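Local coordinates for reticulocyte-binding protein 2a (Plasmodium vivax, PDB 4Z8N), which probably attaches the invading malaria parasite to the surface of red blood cells, particularly reticulocytes, through the helical erythrocyte-binding domain modelled here, at residues Asn168-Tyr173 with Thr272-Leu277; Ser175-Ser180 with Asp213-Gly218. All blocks are in the same frame, centred on the assembly; numbering follows the deposited sequence.

In the fold
Both interactions lie in the all-helical erythrocyte-binding domain, on one side of the chain's centre, and share helix 168-194. Interaction 2 pairs it with the next helix, 199-237; interaction 1 reaches over to helix 246-297, so the chain closure of interaction 2 is nested inside that of interaction 1. Their centres are about 8 Å apart and their side chains pack against one another: Leu277 CD2 lies 3.6 Å from Ile214 CG2, Leu277 CD1 3.9 Å from Leu177 CD2, and Thr273 CG2 3.6 Å from Ile214 CG2. Leu277 thus ties the three helices together. Both are plain helix packing, away from the disulfides and from Glu120, a calcium ligand in a structure of this protein though no calcium is bound to it in this model.

Interaction 1: residues Asn168-Tyr173 with Thr272-Leu277; sequences NNYVNY and TTTAAL
Tyr173 reaches from helix 168-194 to Thr274 and Leu277 on helix 246-297, a helix-helix contact inside the Rh5-type coiled-coil domain. The two segments run in broadly the same direction, their axes inclined by 33° and no closer than 11.7 Å, and much of the gap is spanned by the tyrosine side chain. The CD2-CE2 side of the phenol ring does the touching: Tyr173 CE2 meets the methyl Thr274 CG2 at 3.9 Å, and also lies 4.1 Å from Leu277 CD1, both approaching the ring obliquely. With CG anti to the backbone N (chi1 179°), the tyrosine sends its ring across towards the second helix, while the leucine comes from the other helix pointing the opposite way, the two side chains passing one another. Thr274 OG1 is hydrogen-bonded to Ala270 O, one turn back, which is consistent with the rotation that puts the methyl towards Tyr173. The Tyr170 ring is a looser neighbour, with CD1 4.2 Å from Thr274 OG1, and it also touches Val165 in the preceding loop. Polar linkage between the segments passes through a water, hydrogen-bonded to Tyr173 OH at 2.9 Å and donating to the backbone oxygen Thr274 O at 2.8 Å.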
ATOM      1  N   ASN A 168      -7.250   6.749 -13.519  1.00 62.77           N
ATOM      2  CA  ASN A 168      -7.878   5.833 -14.467  1.00 65.81           C
ATOM      3  C   ASN A 168      -6.884   4.979 -15.245  1.00 63.32           C
ATOM      4  O   ASN A 168      -7.226   3.892 -15.704  1.00 64.70           O
ATOM      5  CB  ASN A 168      -8.755   6.613 -15.449  1.00 67.43           C
ATOM      6  CG  ASN A 168      -9.976   7.213 -14.785  1.00 71.10           C
ATOM      7  OD1 ASN A 168     -10.196   8.424 -14.840  1.00 73.24           O
ATOM      8  ND2 ASN A 168     -10.778   6.368 -14.148  1.00 73.58           N
ATOM      9  N   ASN A 169      -5.657   5.466 -15.391  1.00 67.01           N
ATOM     10  CA  ASN A 169      -4.640   4.723 -16.125  1.00 72.94           C
ATOM     11  C   ASN A 169      -4.063   3.559 -15.322  1.00 73.50           C
ATOM     12  O   ASN A 169      -3.699   2.532 -15.893  1.00 76.00           O
ATOM     13  CB  ASN A 169      -3.522   5.660 -16.576  1.00 75.90           C
ATOM     14  CG  ASN A 169      -3.799   6.271 -17.935  1.00 78.43           C
ATOM     15  OD1 ASN A 169      -4.589   7.208 -18.058  1.00 77.68           O
ATOM     16  ND2 ASN A 169      -3.155   5.736 -18.966  1.00 81.56           N
ATOM     17  N   TYR A 170      -3.979   3.720 -14.002  1.00 72.09           N
ATOM     18  CA  TYR A 170      -3.631   2.605 -13.126  1.00 75.54           C
ATOM     19  C   TYR A 170      -4.700   1.528 -13.231  1.00 68.24           C
ATOM     20  O   TYR A 170      -4.409   0.367 -13.511  1.00 65.43           O
ATOM     21  CB  TYR A 170      -3.508   3.048 -11.664  1.00 82.78           C
ATOM     22  CG  TYR A 170      -2.394   4.021 -11.364  1.00 93.53           C
ATOM     23  CD1 TYR A 170      -1.137   3.878 -11.938  1.00 99.64           C
ATOM     24  CD2 TYR A 170      -2.599   5.082 -10.490  1.00 95.09           C
ATOM     25  CE1 TYR A 170      -0.117   4.773 -11.653  1.00101.49           C
ATOM     26  CE2 TYR A 170      -1.589   5.978 -10.201  1.00 96.60           C
ATOM     27  CZ  TYR A 170      -0.351   5.820 -10.784  1.00 99.48           C
ATOM     28  OH  TYR A 170       0.655   6.713 -10.495  1.00100.06           O
ATOM     29  N   VAL A 171      -5.942   1.944 -12.998  1.00 46.70           N
ATOM     30  CA  VAL A 171      -7.086   1.044 -12.952  1.00 44.40           C
ATOM     31  C   VAL A 171      -7.236   0.234 -14.230  1.00 45.01           C
ATOM     32  O   VAL A 171      -7.392  -0.986 -14.184  1.00 41.07           O
ATOM     33  CB  VAL A 171      -8.394   1.816 -12.710  1.00 45.68           C
ATOM     34  CG1 VAL A 171      -9.558   0.850 -12.543  1.00 46.23           C
ATOM     35  CG2 VAL A 171      -8.259   2.713 -11.494  1.00 48.23           C
ATOM     36  N   ASN A 172      -7.195   0.921 -15.367  1.00 47.95           N
ATOM     37  CA  ASN A 172      -7.350   0.266 -16.658  1.00 48.48           C
ATOM     38  C   ASN A 172      -6.209  -0.697 -16.937  1.00 43.35           C
ATOM     39  O   ASN A 172      -6.424  -1.773 -17.492  1.00 38.80           O
ATOM     40  CB  ASN A 172      -7.450   1.300 -17.782  1.00 52.56           C
ATOM     41  CG  ASN A 172      -8.726   2.113 -17.708  1.00 58.46           C
ATOM     42  OD1 ASN A 172      -9.734   1.660 -17.166  1.00 60.41           O
ATOM     43  ND2 ASN A 172      -8.689   3.322 -18.253  1.00 60.53           N
ATOM     44  N   TYR A 173      -4.997  -0.320 -16.546  1.00 42.07           N
ATOM     45  CA  TYR A 173      -3.857  -1.211 -16.725  1.00 39.85           C
ATOM     46  C   TYR A 173      -4.019  -2.478 -15.890  1.00 37.59           C
ATOM     47  O   TYR A 173      -3.905  -3.586 -16.412  1.00 33.95           O
ATOM     48  CB  TYR A 173      -2.547  -0.509 -16.368  1.00 40.74           C
ATOM     49  CG  TYR A 173      -1.334  -1.403 -16.520  1.00 44.34           C
ATOM     50  CD1 TYR A 173      -1.050  -2.016 -17.735  1.00 47.20           C
ATOM     51  CD2 TYR A 173      -0.478  -1.638 -15.452  1.00 43.78           C
ATOM     52  CE1 TYR A 173       0.054  -2.839 -17.881  1.00 49.02           C
ATOM     53  CE2 TYR A 173       0.628  -2.456 -15.587  1.00 45.86           C
ATOM     54  CZ  TYR A 173       0.890  -3.054 -16.804  1.00 50.13           C
ATOM     55  OH  TYR A 173       1.989  -3.869 -16.944  1.00 51.47           O
ATOM     56  N   THR A 272       5.043   2.029  -7.570  1.00 55.13           N
ATOM     57  CA  THR A 272       6.042   0.962  -7.553  1.00 48.98           C
ATOM     58  C   THR A 272       5.445  -0.407  -7.883  1.00 43.70           C
ATOM     59  O   THR A 272       6.144  -1.293  -8.369  1.00 40.69           O
ATOM     60  CB  THR A 272       6.756   0.888  -6.188  1.00 49.11           C
ATOM     61  OG1 THR A 272       5.786   0.786  -5.139  1.00 46.04           O
ATOM     62  CG2 THR A 272       7.604   2.132  -5.962  1.00 51.61           C
ATOM     63  N   THR A 273       4.152  -0.571  -7.619  1.00 47.10           N
ATOM     64  CA  THR A 273       3.441  -1.807  -7.940  1.00 50.45           C
ATOM     65  C   THR A 273       3.452  -2.068  -9.445  1.00 49.49           C
ATOM     66  O   THR A 273       3.646  -3.199  -9.894  1.00 44.98           O
ATOM     67  CB  THR A 273       1.986  -1.755  -7.427  1.00 55.67           C
ATOM     68  OG1 THR A 273       1.977  -1.903  -6.003  1.00 55.01           O
ATOM     69  CG2 THR A 273       1.150  -2.861  -8.042  1.00 55.35           C
ATOM     70  N   THR A 274       3.262  -1.003 -10.217  1.00 50.21           N
ATOM     71  CA  THR A 274       3.268  -1.075 -11.674  1.00 51.45           C
ATOM     72  C   THR A 274       4.620  -1.535 -12.216  1.00 49.86           C
ATOM     73  O   THR A 274       4.688  -2.351 -13.137  1.00 44.86           O
ATOM     74  CB  THR A 274       2.915   0.291 -12.292  1.00 59.33           C
ATOM     75  OG1 THR A 274       1.665   0.747 -11.761  1.00 59.48           O
ATOM     76  CG2 THR A 274       2.821   0.196 -13.811  1.00 59.30           C
ATOM     77  N   ALA A 275       5.694  -1.004 -11.638  1.00 48.81           N
ATOM     78  CA  ALA A 275       7.047  -1.359 -12.052  1.00 46.34           C
ATOM     79  C   ALA A 275       7.344  -2.827 -11.767  1.00 42.74           C
ATOM     80  O   ALA A 275       8.088  -3.477 -12.503  1.00 41.10           O
ATOM     81  CB  ALA A 275       8.066  -0.470 -11.354  1.00 46.82           C
ATOM     82  N   ALA A 276       6.767  -3.344 -10.688  1.00 42.44           N
ATOM     83  CA  ALA A 276       6.957  -4.743 -10.334  1.00 40.18           C
ATOM     84  C   ALA A 276       6.291  -5.641 -11.372  1.00 34.60           C
ATOM     85  O   ALA A 276       6.846  -6.661 -11.770  1.00 36.16           O
ATOM     86  CB  ALA A 276       6.410  -5.024  -8.946  1.00 36.12           C
ATOM     87  N   LEU A 277       5.104  -5.246 -11.820  1.00 34.14           N
ATOM     88  CA  LEU A 277       4.381  -6.001 -12.838  1.00 36.13           C
ATOM     89  C   LEU A 277       5.155  -6.075 -14.152  1.00 41.91           C
ATOM     90  O   LEU A 277       5.156  -7.109 -14.821  1.00 42.99           O
ATOM     91  CB  LEU A 277       3.007  -5.384 -13.074  1.00 42.95           C
ATOM     92  CG  LEU A 277       2.020  -5.565 -11.922  1.00 40.79           C
ATOM     93  CD1 LEU A 277       0.741  -4.808 -12.210  1.00 38.07           C
ATOM     94  CD2 LEU A 277       1.737  -7.045 -11.703  1.00 38.06           C
TER
HETATM   95  O   HOH W   1       4.325  -2.562 -15.906  1.00 40.14           O

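Interaction 2: residues Ser175-Ser180 with Asp213-Gly218; sequences STLKAS and DIITIG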
ATOM      1  N   SER A 175      -6.701  -3.802 -14.563  1.00 31.96           N
ATOM      2  CA  SER A 175      -7.854  -4.567 -15.023  1.00 34.75           C
ATOM      3  C   SER A 175      -7.559  -5.330 -16.315  1.00 38.35           C
ATOM      4  O   SER A 175      -7.957  -6.485 -16.474  1.00 33.24           O
ATOM      5  CB  SER A 175      -9.050  -3.635 -15.223  1.00 37.02           C
ATOM      6  OG  SER A 175     -10.138  -4.311 -15.827  1.00 40.58           O
ATOM      7  N   THR A 176      -6.859  -4.676 -17.235  1.00 35.34           N
ATOM      8  CA  THR A 176      -6.564  -5.273 -18.530  1.00 38.75           C
ATOM      9  C   THR A 176      -5.493  -6.357 -18.404  1.00 36.38           C
ATOM     10  O   THR A 176      -5.585  -7.412 -19.034  1.00 33.26           O
ATOM     11  CB  THR A 176      -6.117  -4.201 -19.543  1.00 40.24           C
ATOM     12  OG1 THR A 176      -7.166  -3.241 -19.704  1.00 44.67           O
ATOM     13  CG2 THR A 176      -5.824  -4.820 -20.888  1.00 39.33           C
ATOM     14  N   LEU A 177      -4.488  -6.101 -17.576  1.00 35.77           N
ATOM     15  CA  LEU A 177      -3.442  -7.087 -17.341  1.00 35.99           C
ATOM     16  C   LEU A 177      -3.997  -8.293 -16.590  1.00 35.56           C
ATOM     17  O   LEU A 177      -3.642  -9.435 -16.887  1.00 34.66           O
ATOM     18  CB  LEU A 177      -2.278  -6.469 -16.565  1.00 39.96           C
ATOM     19  CG  LEU A 177      -1.039  -7.357 -16.430  1.00 45.36           C
ATOM     20  CD1 LEU A 177      -0.508  -7.735 -17.805  1.00 43.61           C
ATOM     21  CD2 LEU A 177       0.036  -6.661 -15.609  1.00 47.27           C
ATOM     22  N   LYS A 178      -4.872  -8.037 -15.621  1.00 31.20           N
ATOM     23  CA  LYS A 178      -5.518  -9.112 -14.872  1.00 32.26           C
ATOM     24  C   LYS A 178      -6.244 -10.073 -15.803  1.00 30.80           C
ATOM     25  O   LYS A 178      -6.132 -11.290 -15.661  1.00 31.45           O
ATOM     26  CB  LYS A 178      -6.496  -8.539 -13.848  1.00 34.87           C
ATOM     27  CG  LYS A 178      -7.198  -9.577 -12.991  1.00 34.70           C
ATOM     28  CD  LYS A 178      -8.143  -8.893 -12.014  1.00 39.27           C
ATOM     29  CE  LYS A 178      -8.771  -9.881 -11.054  1.00 46.40           C
ATOM     30  NZ  LYS A 178      -9.674  -9.193 -10.091  1.00 52.07           N
ATOM     31  N   ALA A 179      -6.982  -9.518 -16.760  1.00 31.47           N
ATOM     32  CA  ALA A 179      -7.731 -10.323 -17.713  1.00 33.54           C
ATOM     33  C   ALA A 179      -6.808 -11.222 -18.535  1.00 30.16           C
ATOM     34  O   ALA A 179      -7.107 -12.396 -18.739  1.00 33.77           O
ATOM     35  CB  ALA A 179      -8.557  -9.427 -18.627  1.00 33.99           C
ATOM     36  N   SER A 180      -5.687 -10.675 -19.000  1.00 31.38           N
ATOM     37  CA  SER A 180      -4.747 -11.456 -19.802  1.00 34.28           C
ATOM     38  C   SER A 180      -4.090 -12.551 -18.962  1.00 31.71           C
ATOM     39  O   SER A 180      -3.784 -13.633 -19.467  1.00 30.24           O
ATOM     40  CB  SER A 180      -3.680 -10.554 -20.436  1.00 36.18           C
ATOM     41  OG  SER A 180      -2.898  -9.899 -19.453  1.00 41.09           O
ATOM     42  N   ASP A 213      -1.622 -11.701  -7.489  1.00 42.74           N
ATOM     43  CA  ASP A 213      -1.557 -11.243  -6.098  1.00 45.59           C
ATOM     44  C   ASP A 213      -1.146  -9.780  -6.002  1.00 41.34           C
ATOM     45  O   ASP A 213      -1.681  -9.026  -5.190  1.00 44.42           O
ATOM     46  CB  ASP A 213      -0.579 -12.098  -5.292  1.00 49.06           C
ATOM     47  CG  ASP A 213      -1.115 -13.482  -5.005  1.00 53.24           C
ATOM     48  OD1 ASP A 213      -2.353 -13.641  -4.945  1.00 57.70           O
ATOM     49  OD2 ASP A 213      -0.297 -14.410  -4.839  1.00 56.09           O
ATOM     50  N   ILE A 214      -0.177  -9.394  -6.824  1.00 39.42           N
ATOM     51  CA  ILE A 214       0.256  -8.005  -6.908  1.00 42.23           C
ATOM     52  C   ILE A 214      -0.900  -7.116  -7.364  1.00 40.76           C
ATOM     53  O   ILE A 214      -1.102  -6.024  -6.833  1.00 36.90           O
ATOM     54  CB  ILE A 214       1.451  -7.849  -7.874  1.00 41.12           C
ATOM     55  CG1 ILE A 214       2.698  -8.516  -7.292  1.00 47.26           C
ATOM     56  CG2 ILE A 214       1.734  -6.388  -8.150  1.00 35.45           C
ATOM     57  CD1 ILE A 214       3.891  -8.496  -8.227  1.00 47.89           C
ATOM     58  N   ILE A 215      -1.664  -7.592  -8.343  1.00 38.28           N
ATOM     59  CA  ILE A 215      -2.823  -6.847  -8.837  1.00 37.04           C
ATOM     60  C   ILE A 215      -3.872  -6.680  -7.739  1.00 36.38           C
ATOM     61  O   ILE A 215      -4.457  -5.603  -7.591  1.00 33.91           O
ATOM     62  CB  ILE A 215      -3.445  -7.533 -10.073  1.00 36.19           C
ATOM     63  CG1 ILE A 215      -2.503  -7.391 -11.269  1.00 38.53           C
ATOM     64  CG2 ILE A 215      -4.805  -6.930 -10.412  1.00 33.25           C
ATOM     65  CD1 ILE A 215      -3.030  -7.994 -12.543  1.00 38.48           C
ATOM     66  N   THR A 216      -4.091  -7.735  -6.958  1.00 33.51           N
ATOM     67  CA  THR A 216      -5.016  -7.674  -5.828  1.00 35.24           C
ATOM     68  C   THR A 216      -4.615  -6.576  -4.837  1.00 34.86           C
ATOM     69  O   THR A 216      -5.453  -5.790  -4.401  1.00 36.98           O
ATOM     70  CB  THR A 216      -5.098  -9.025  -5.097  1.00 36.01           C
ATOM     71  OG1 THR A 216      -5.646 -10.010  -5.982  1.00 43.68           O
ATOM     72  CG2 THR A 216      -5.987  -8.920  -3.870  1.00 39.99           C
ATOM     73  N   ILE A 217      -3.331  -6.524  -4.494  1.00 32.83           N
ATOM     74  CA  ILE A 217      -2.806  -5.455  -3.646  1.00 36.60           C
ATOM     75  C   ILE A 217      -2.970  -4.091  -4.319  1.00 31.41           C
ATOM     76  O   ILE A 217      -3.375  -3.115  -3.686  1.00 29.38           O
ATOM     77  CB  ILE A 217      -1.317  -5.680  -3.314  1.00 43.23           C
ATOM     78  CG1 ILE A 217      -1.132  -6.984  -2.541  1.00 51.72           C
ATOM     79  CG2 ILE A 217      -0.765  -4.516  -2.508  1.00 47.08           C
ATOM     80  CD1 ILE A 217       0.321  -7.359  -2.319  1.00 52.40           C
ATOM     81  N   GLY A 218      -2.657  -4.036  -5.610  1.00 30.71           N
ATOM     82  CA  GLY A 218      -2.787  -2.813  -6.381  1.00 35.74           C
ATOM     83  C   GLY A 218      -4.214  -2.302  -6.447  1.00 35.12           C
ATOM     84  O   GLY A 218      -4.452  -1.096  -6.426  1.00 38.42           O
TER
HETATM   85  O   HOH W   2      -8.192  -9.036  -7.685  1.00 44.10           O
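Lys178 NZ donates a hydrogen bond to a water 2.8 Å away, and that water also bonds to Thr216 OG1 at 3.2 Å, bridging helix 168-194 and helix 199-237. Glu219, one turn further along the second helix, adds a long, weak ion pair to the same ammonium group, and Thr216 OG1 is hydrogen-bonded to Leu212 O on its own helix. Beneath this polar border the contact is apolar. The two helices are consecutive and run in roughly opposite directions, forming an antiparallel helical hairpin. Ile215 presses its terminal methyl against the backbone at Lys178: Ile215 CD1 lies 3.6 Å from Lys178 CA and 3.7 Å from Lys178 CB. Its other branch crosses the lysine chain at a slant, Ile215 CG2 lying 4.2 Å from Lys178 CD. The lysine is fully extended, CG anti to the backbone N (chi1 -179°) and every later torsion near 180°, which carries the amine past the isoleucine to the water. Leu177 supports the same methyl more loosely, with CB 4.4 Å from Ile215 CD1, and rests on Met211 besides. On the first helix, Ser180 OG donates to Leu177 O at 2.7 Å. The contact is thus apolar in its middle and polar at its margin: the isoleucine is buried, while the lysine packs its methylenes against it and places its amine on the bridging water, with Glu219 only a distant, weak partner.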